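Uly1 (Catenovulum maritimum, PDB 7DRQ) is an ulvan lyase of polysaccharide lyase family 24 that probably cleaves the algal polysaccharide ulvan by beta-elimination, and it binds calcium. Local coordinates at residues I46-D51 against R470-Q475; V55-V60 against K118-H123; V74-Y79 against I122-D127. All coordinates share one frame; numbering follows the deposited sequence.

Interaction 1: I46-D51 against R470-Q475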
# COMPACT_ATOMS: atom_id res chain seq x y z
N ILE A 46 -1.04 12.80 1.06
CA ILE A 46 -1.92 11.72 0.63
C ILE A 46 -1.81 11.44 -0.87
O ILE A 46 -2.42 10.47 -1.36
CB ILE A 46 -3.38 12.05 1.03
CG1 ILE A 46 -4.24 10.79 1.09
CG2 ILE A 46 -3.97 13.13 0.11
CD1 ILE A 46 -5.53 10.96 1.90
N ALA A 47 -1.05 12.24 -1.60
CA ALA A 47 -0.86 12.08 -3.04
C ALA A 47 0.56 12.47 -3.45
O ALA A 47 0.99 13.60 -3.19
CB ALA A 47 -1.88 12.92 -3.81
N PRO A 48 1.33 11.57 -4.08
CA PRO A 48 1.01 10.18 -4.37
C PRO A 48 1.23 9.32 -3.14
O PRO A 48 2.23 9.47 -2.44
CB PRO A 48 1.98 9.81 -5.49
CG PRO A 48 3.17 10.66 -5.23
CD PRO A 48 2.69 11.92 -4.54
N HIS A 49 0.29 8.42 -2.87
CA HIS A 49 0.34 7.61 -1.66
C HIS A 49 -0.57 6.41 -1.83
O HIS A 49 -1.64 6.52 -2.43
CB HIS A 49 -0.08 8.43 -0.44
CG HIS A 49 0.38 7.85 0.86
ND1 HIS A 49 1.69 7.51 1.11
CD2 HIS A 49 -0.30 7.59 2.01
CE1 HIS A 49 1.80 7.05 2.34
NE2 HIS A 49 0.61 7.10 2.91
N GLY A 50 -0.15 5.27 -1.28
CA GLY A 50 -0.93 4.05 -1.39
C GLY A 50 -0.72 3.36 -2.72
O GLY A 50 0.23 3.63 -3.46
N ASP A 51 -1.64 2.44 -3.03
CA ASP A 51 -1.56 1.62 -4.25
C ASP A 51 -2.14 2.41 -5.43
O ASP A 51 -3.14 2.04 -6.05
CB ASP A 51 -2.29 0.30 -4.03
CG ASP A 51 -2.00 -0.70 -5.11
OD1 ASP A 51 -0.89 -0.65 -5.70
OD2 ASP A 51 -2.89 -1.53 -5.39
N ARG A 470 -0.74 20.94 -4.79
CA ARG A 470 0.65 20.76 -5.19
C ARG A 470 0.71 20.06 -6.53
O ARG A 470 -0.30 19.60 -7.08
CB ARG A 470 1.42 19.94 -4.14
CG ARG A 470 1.28 20.46 -2.72
CD ARG A 470 2.31 21.52 -2.42
NE ARG A 470 2.08 22.21 -1.15
CZ ARG A 470 2.86 22.08 -0.07
NH1 ARG A 470 3.91 21.27 -0.09
NH2 ARG A 470 2.58 22.77 1.02
N THR A 471 1.92 19.94 -7.06
CA THR A 471 2.15 19.44 -8.41
C THR A 471 2.77 18.05 -8.34
O THR A 471 3.74 17.83 -7.61
CB THR A 471 3.06 20.38 -9.20
OG1 THR A 471 2.39 21.65 -9.36
CG2 THR A 471 3.36 19.81 -10.58
N THR A 472 2.21 17.11 -9.11
CA THR A 472 2.74 15.77 -9.20
C THR A 472 3.17 15.48 -10.64
O THR A 472 2.63 16.05 -11.60
CB THR A 472 1.73 14.70 -8.76
OG1 THR A 472 0.54 14.85 -9.53
CG2 THR A 472 1.39 14.88 -7.29
N TYR A 473 4.12 14.56 -10.76
CA TYR A 473 4.69 14.16 -12.02
C TYR A 473 4.73 12.64 -12.09
O TYR A 473 4.77 11.96 -11.07
CB TYR A 473 6.12 14.68 -12.19
CG TYR A 473 6.16 16.12 -12.61
CD1 TYR A 473 6.10 17.14 -11.67
CD2 TYR A 473 6.22 16.47 -13.95
CE1 TYR A 473 6.12 18.47 -12.06
CE2 TYR A 473 6.24 17.79 -14.35
CZ TYR A 473 6.18 18.78 -13.40
OH TYR A 473 6.20 20.11 -13.79
N LEU A 474 4.76 12.14 -13.32
CA LEU A 474 5.08 10.76 -13.61
C LEU A 474 6.39 10.70 -14.37
O LEU A 474 6.54 11.37 -15.40
CB LEU A 474 3.98 10.09 -14.44
CG LEU A 474 4.37 8.75 -15.09
CD1 LEU A 474 4.64 7.69 -14.02
CD2 LEU A 474 3.27 8.27 -16.06
N GLN A 475 7.34 9.90 -13.89
CA GLN A 475 8.55 9.61 -14.65
C GLN A 475 8.55 8.15 -15.08
O GLN A 475 8.14 7.26 -14.32
CB GLN A 475 9.81 9.92 -13.84
CG GLN A 475 10.06 11.41 -13.64
CD GLN A 475 11.42 11.71 -13.07
OE1 GLN A 475 12.18 10.80 -12.71
NE2 GLN A 475 11.75 13.00 -12.97
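T472 presents a methyl group to the A47-P48 peptide, and this one methyl makes both of the close approaches, at van der Waals distance; no hydrogen bond crosses the contact, and just 69 Å² of surface is buried. The CB of T472, 5.1 Å from P48 CD, leaves the strand in the direction of the loop and there divides. Its hydroxyl, OG1, lies between the backbone N and the carbonyl carbon (chi1 56°) and stays back, 6.2 Å from P48 CD. The same rotation sets T472 CG2 anti to the carbonyl carbon and sends it to the loop, where it stops 4.2 Å from P48 CD. T472 CG2 is also 4.3 Å from A47 O.

Both of those loop atoms can be met by one methyl because the peptide before P48 is cis. In that form the carbonyl oxygen and the proline CD lie on the same side of the C-N bond, 2.7 Å between A47 O and P48 CD, and T472 CG2 rests over one face of the flat group, displaced toward this O-CD side. The CB of A47 also points to the strand but comes no nearer than 5.2 Å to T472 CG2, so it borders the contact without closing on it.

The fold is a seven-bladed beta-propeller, and the contact lies beside its ring closure. Strand 469-478 belongs to the last blade and pairs with the N-terminal strand 3-15, the "velcro" of propeller architecture, while 46-51 leads into strand 53-56 of the first. T472 therefore touches V10, T11 and A14 of the closing strand as well as the loop. K446 NZ, from strand 444-452 of the same blade, hydrogen-bonds both P48 O and H49 ND1, while the P48 ring packs on Y459 and L461.

Interaction 2: V55-V60 against K118-H123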
# COMPACT_ATOMS: atom_id res chain seq x y z
N VAL A 55 0.02 0.04 -14.36
CA VAL A 55 0.26 0.07 -15.80
C VAL A 55 -0.42 -1.14 -16.43
O VAL A 55 -0.22 -2.27 -15.97
CB VAL A 55 1.76 0.11 -16.15
CG1 VAL A 55 1.95 0.22 -17.66
CG2 VAL A 55 2.41 1.30 -15.47
N TYR A 56 -1.23 -0.89 -17.46
CA TYR A 56 -1.92 -1.94 -18.21
C TYR A 56 -1.78 -1.62 -19.68
O TYR A 56 -2.27 -0.58 -20.14
CB TYR A 56 -3.40 -2.03 -17.82
CG TYR A 56 -4.20 -2.87 -18.80
CD1 TYR A 56 -4.04 -4.25 -18.83
CD2 TYR A 56 -5.08 -2.28 -19.70
CE1 TYR A 56 -4.76 -5.02 -19.74
CE2 TYR A 56 -5.79 -3.04 -20.59
CZ TYR A 56 -5.63 -4.41 -20.61
OH TYR A 56 -6.33 -5.17 -21.51
N LYS A 57 -1.10 -2.50 -20.43
CA LYS A 57 -0.77 -2.24 -21.82
C LYS A 57 -0.13 -0.86 -21.95
O LYS A 57 0.90 -0.59 -21.31
CB LYS A 57 -2.02 -2.37 -22.71
CG LYS A 57 -2.61 -3.78 -22.70
CD LYS A 57 -3.74 -3.92 -23.70
CE LYS A 57 -4.06 -5.39 -23.95
NZ LYS A 57 -2.82 -6.21 -24.06
N ASN A 58 -0.73 0.03 -22.74
CA ASN A 58 -0.18 1.36 -22.97
C ASN A 58 -0.80 2.44 -22.09
O ASN A 58 -0.75 3.63 -22.43
CB ASN A 58 -0.32 1.74 -24.45
CG ASN A 58 -1.75 1.64 -24.94
OD1 ASN A 58 -2.27 0.55 -25.13
ND2 ASN A 58 -2.39 2.79 -25.16
N TYR A 59 -1.34 2.08 -20.94
CA TYR A 59 -2.04 3.04 -20.09
C TYR A 59 -1.44 3.04 -18.70
O TYR A 59 -1.22 1.97 -18.12
CB TYR A 59 -3.53 2.71 -20.01
CG TYR A 59 -4.23 2.64 -21.34
CD1 TYR A 59 -4.58 3.79 -22.03
CD2 TYR A 59 -4.55 1.41 -21.90
CE1 TYR A 59 -5.24 3.72 -23.26
CE2 TYR A 59 -5.20 1.32 -23.12
CZ TYR A 59 -5.54 2.47 -23.79
OH TYR A 59 -6.19 2.37 -25.00
N VAL A 60 -1.17 4.23 -18.17
CA VAL A 60 -0.76 4.38 -16.77
C VAL A 60 -1.93 4.98 -16.02
O VAL A 60 -2.35 6.11 -16.31
CB VAL A 60 0.48 5.27 -16.64
CG1 VAL A 60 0.97 5.27 -15.19
CG2 VAL A 60 1.58 4.78 -17.57
N LYS A 118 -8.19 -9.34 -17.73
CA LYS A 118 -9.11 -10.24 -18.42
C LYS A 118 -10.25 -9.47 -19.09
O LYS A 118 -10.39 -9.50 -20.31
CB LYS A 118 -9.64 -11.29 -17.45
CG LYS A 118 -8.59 -12.34 -17.11
CD LYS A 118 -9.01 -13.21 -15.94
CE LYS A 118 -8.15 -14.45 -15.85
NZ LYS A 118 -7.20 -14.54 -16.99
N ASP A 119 -11.04 -8.73 -18.31
CA ASP A 119 -12.19 -8.03 -18.89
C ASP A 119 -12.02 -6.52 -18.92
O ASP A 119 -12.98 -5.81 -19.23
CB ASP A 119 -13.48 -8.41 -18.16
CG ASP A 119 -13.50 -7.97 -16.69
OD1 ASP A 119 -12.54 -7.31 -16.23
OD2 ASP A 119 -14.49 -8.30 -16.01
N GLU A 120 -10.83 -6.01 -18.60
CA GLU A 120 -10.51 -4.58 -18.67
C GLU A 120 -11.42 -3.73 -17.77
O GLU A 120 -11.61 -2.53 -18.02
CB GLU A 120 -10.55 -4.07 -20.11
CG GLU A 120 -9.37 -4.56 -20.93
CD GLU A 120 -9.22 -3.85 -22.27
OE1 GLU A 120 -10.20 -3.24 -22.75
OE2 GLU A 120 -8.11 -3.90 -22.84
N THR A 121 -11.98 -4.32 -16.71
CA THR A 121 -12.66 -3.52 -15.71
C THR A 121 -11.64 -2.75 -14.87
O THR A 121 -10.49 -3.18 -14.69
CB THR A 121 -13.50 -4.38 -14.78
OG1 THR A 121 -12.71 -5.47 -14.32
CG2 THR A 121 -14.77 -4.91 -15.50
N ILE A 122 -12.06 -1.59 -14.38
CA ILE A 122 -11.27 -0.75 -13.50
C ILE A 122 -11.86 -0.86 -12.10
O ILE A 122 -13.08 -0.80 -11.93
CB ILE A 122 -11.29 0.71 -13.97
CG1 ILE A 122 -10.88 0.80 -15.44
CG2 ILE A 122 -10.41 1.60 -13.04
CD1 ILE A 122 -11.22 2.14 -16.08
N HIS A 123 -10.99 -0.99 -11.10
CA HIS A 123 -11.42 -1.13 -9.72
C HIS A 123 -10.75 -0.07 -8.85
O HIS A 123 -9.54 0.14 -8.95
CB HIS A 123 -11.11 -2.53 -9.22
CG HIS A 123 -11.68 -3.58 -10.11
ND1 HIS A 123 -12.94 -4.11 -9.90
CD2 HIS A 123 -11.22 -4.13 -11.26
CE1 HIS A 123 -13.21 -4.97 -10.87
NE2 HIS A 123 -12.18 -5.01 -11.70
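Y56 and E120 are joined by a short hydrogen bond of 2.6 Å from OH to OE2, taken on the anti lone pair of the carboxylate, the one turned away from its other oxygen. The two flat groups stand nearly perpendicular, 88° apart, yet OE2 itself lies in the plane of the tyrosine ring, at its edge, where it also comes 3.3 Å from Y56 CE2. That is the position a phenol can serve well, since its O-H prefers to stay in the ring plane.

Y56 CG stands anti to the backbone N (chi1 167°), which carries the ring out toward E120. One face carries K57 CG, 3.7 Å above the ring plane and over its centre, which limits tilting of the phenol. Y56 and K57 belong to a type II' turn running from Y56 to Y59, closed by backbone bonds in both directions, the connection between the two inner strands of the first propeller blade. E120 stands in the matching connection of the second blade. The loop around it is braced from within: D119 OD1 accepts from T121 N, an Asx turn, and also from the T121 hydroxyl, OG1 at 2.7 Å from D119 OD1, and H123 NE2 in turn donates to T121 OG1. The other carboxylate oxygen, E120 OE1, is bonded to S159.

A phenylalanine in place of Y56 would probably leave E120 OE2 without the phenol donor and its carboxylate freer to turn, removing the hydrogen bond between the two turns.

With a phenol on one oxygen, a serine on the other and K57 NZ 5.9 Å from E120 OE2, a distance too long for a salt bridge, the surroundings are likely to favour an ionised carboxylate, stabilised by hydroxyl bonds and, at longer range, by the lysine.

Interaction 3: V74-Y79 against I122-D127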
# COMPACT_ATOMS: atom_id res chain seq x y z
N VAL A 74 -12.04 12.53 -5.15
CA VAL A 74 -11.31 11.37 -5.66
C VAL A 74 -11.12 11.50 -7.16
O VAL A 74 -12.08 11.70 -7.91
CB VAL A 74 -12.07 10.08 -5.31
CG1 VAL A 74 -11.52 8.89 -6.09
CG2 VAL A 74 -12.02 9.81 -3.79
N MSE A 75 -9.87 11.39 -7.62
CA MSE A 75 -9.56 11.53 -9.05
C MSE A 75 -8.88 10.29 -9.61
O MSE A 75 -8.12 9.63 -8.92
CB MSE A 75 -8.64 12.73 -9.32
CG MSE A 75 -8.95 13.98 -8.52
SE MSE A 75 -10.62 14.81 -9.06
CE MSE A 75 -10.24 15.23 -10.94
N LEU A 76 -9.14 10.00 -10.89
CA LEU A 76 -8.48 8.92 -11.61
C LEU A 76 -7.97 9.46 -12.93
O LEU A 76 -8.76 9.94 -13.75
CB LEU A 76 -9.44 7.74 -11.82
CG LEU A 76 -8.87 6.66 -12.76
CD1 LEU A 76 -7.61 6.04 -12.15
CD2 LEU A 76 -9.92 5.58 -13.07
N THR A 77 -6.65 9.41 -13.13
CA THR A 77 -6.01 9.91 -14.35
C THR A 77 -5.45 8.73 -15.13
O THR A 77 -4.89 7.80 -14.55
CB THR A 77 -4.87 10.88 -14.02
OG1 THR A 77 -5.39 12.02 -13.33
CG2 THR A 77 -4.17 11.36 -15.31
N ARG A 78 -5.62 8.77 -16.45
CA ARG A 78 -5.06 7.75 -17.32
C ARG A 78 -4.15 8.42 -18.33
O ARG A 78 -4.61 9.27 -19.09
CB ARG A 78 -6.15 6.95 -18.03
CG ARG A 78 -5.61 5.79 -18.85
CD ARG A 78 -6.71 5.12 -19.67
NE ARG A 78 -7.18 6.00 -20.74
CZ ARG A 78 -8.14 5.69 -21.60
NH1 ARG A 78 -8.75 4.50 -21.54
NH2 ARG A 78 -8.50 6.57 -22.54
N TYR A 79 -2.87 8.06 -18.31
CA TYR A 79 -1.88 8.55 -19.27
C TYR A 79 -1.66 7.48 -20.34
O TYR A 79 -1.44 6.31 -20.02
CB TYR A 79 -0.57 8.89 -18.56
CG TYR A 79 0.59 9.11 -19.50
CD1 TYR A 79 0.71 10.31 -20.20
CD2 TYR A 79 1.54 8.13 -19.72
CE1 TYR A 79 1.76 10.52 -21.08
CE2 TYR A 79 2.61 8.34 -20.61
CZ TYR A 79 2.71 9.54 -21.28
OH TYR A 79 3.76 9.74 -22.16
N ILE A 122 -12.06 -1.59 -14.38
CA ILE A 122 -11.27 -0.75 -13.50
C ILE A 122 -11.86 -0.86 -12.10
O ILE A 122 -13.08 -0.80 -11.93
CB ILE A 122 -11.29 0.71 -13.97
CG1 ILE A 122 -10.88 0.80 -15.44
CG2 ILE A 122 -10.41 1.60 -13.04
CD1 ILE A 122 -11.22 2.14 -16.08
N HIS A 123 -10.99 -0.99 -11.10
CA HIS A 123 -11.42 -1.13 -9.72
C HIS A 123 -10.75 -0.07 -8.85
O HIS A 123 -9.54 0.14 -8.95
CB HIS A 123 -11.11 -2.53 -9.22
CG HIS A 123 -11.68 -3.58 -10.11
ND1 HIS A 123 -12.94 -4.11 -9.90
CD2 HIS A 123 -11.22 -4.13 -11.26
CE1 HIS A 123 -13.21 -4.97 -10.87
NE2 HIS A 123 -12.18 -5.01 -11.70
N LEU A 124 -11.55 0.58 -8.00
CA LEU A 124 -11.08 1.61 -7.09
C LEU A 124 -11.57 1.31 -5.67
O LEU A 124 -12.75 1.02 -5.47
CB LEU A 124 -11.59 2.99 -7.50
CG LEU A 124 -11.11 3.48 -8.86
CD1 LEU A 124 -11.98 4.62 -9.33
CD2 LEU A 124 -9.65 3.93 -8.75
N LEU A 125 -10.67 1.43 -4.71
CA LEU A 125 -11.00 1.31 -3.29
C LEU A 125 -10.44 2.52 -2.57
O LEU A 125 -9.26 2.84 -2.74
CB LEU A 125 -10.41 0.03 -2.71
CG LEU A 125 -11.12 -1.24 -3.17
CD1 LEU A 125 -10.27 -2.45 -2.86
CD2 LEU A 125 -12.50 -1.38 -2.52
N TYR A 126 -11.26 3.21 -1.78
CA TYR A 126 -10.73 4.47 -1.28
C TYR A 126 -11.33 4.89 0.05
O TYR A 126 -12.46 4.52 0.40
CB TYR A 126 -10.92 5.59 -2.30
CG TYR A 126 -12.28 5.68 -2.99
CD1 TYR A 126 -13.32 6.41 -2.43
CD2 TYR A 126 -12.47 5.10 -4.25
CE1 TYR A 126 -14.54 6.54 -3.09
CE2 TYR A 126 -13.69 5.23 -4.92
CZ TYR A 126 -14.72 5.95 -4.34
OH TYR A 126 -15.93 6.08 -5.02
N ASP A 127 -10.55 5.71 0.76
CA ASP A 127 -11.02 6.52 1.88
C ASP A 127 -11.51 5.65 3.03
O ASP A 127 -12.59 5.86 3.58
CB ASP A 127 -12.10 7.51 1.45
CG ASP A 127 -12.09 8.76 2.32
OD1 ASP A 127 -11.07 9.01 3.00
OD2 ASP A 127 -13.10 9.50 2.33
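V74 sets one methyl over the face of the Y126 ring, and L76 pushes one methyl against those of I122 and L124: these two encounters make up the contact. In the first, V74 CG2 lies 4.3 Å from the ring centroid and 25° off the ring normal, a CH-pi contact displaced toward the CD1 side, where V74 CG2 and Y126 CD1 are 3.9 Å apart. The ring is offered in this way because Y126 CG sits between its own backbone N and carbonyl carbon (chi1 44°), a turn that leans the ring to the L124 side, whose CB lies at its edge, in plane.

Here two neighbouring blades of the beta-propeller pack sheet face against sheet face through side chains, with no backbone bond between these strands. Strand 73-80 belongs to the first blade and strand 122-126 to the second; the axes of the two short segments are 149° apart in direction, roughly antiparallel, and 9.9 Å apart at closest approach.

In the second encounter L76 approaches I122 at a slant. L76 CD2 meets I122 CG2 at 4.0 Å and also L124 CD1 at 4.4 Å, so one leucine branch serves two residues that point the same way from the opposing strand. The aromatic end of the contact has a polar continuation: Y126 OH is hydrogen-bonded to S151 on the adjacent strand of its own blade, and the tyrosine side chain comes about 3 Å from that of K185, one of the residues that bind calcium.

All three contacts join propeller blades around the first blade: interaction 1 ties the loop leading into it to the last blade, while interactions 2 and 3 fasten it to the second. Interactions 2 and 3, with centres 12 Å apart, use the same strand 122-126, one at its entry turn and the other along its face, and a probable hydrogen bond of 2.8 Å from V60 N to Y79 O links their other segments. L474 reaches both from interaction 1, its CD2 packing 3.9 Å from V60 CG1 and 4.0 Å from Y79 CD2. Interaction 3 alone approaches an annotated site, the Y126 side chain lying about 8 Å from a bound calcium ion.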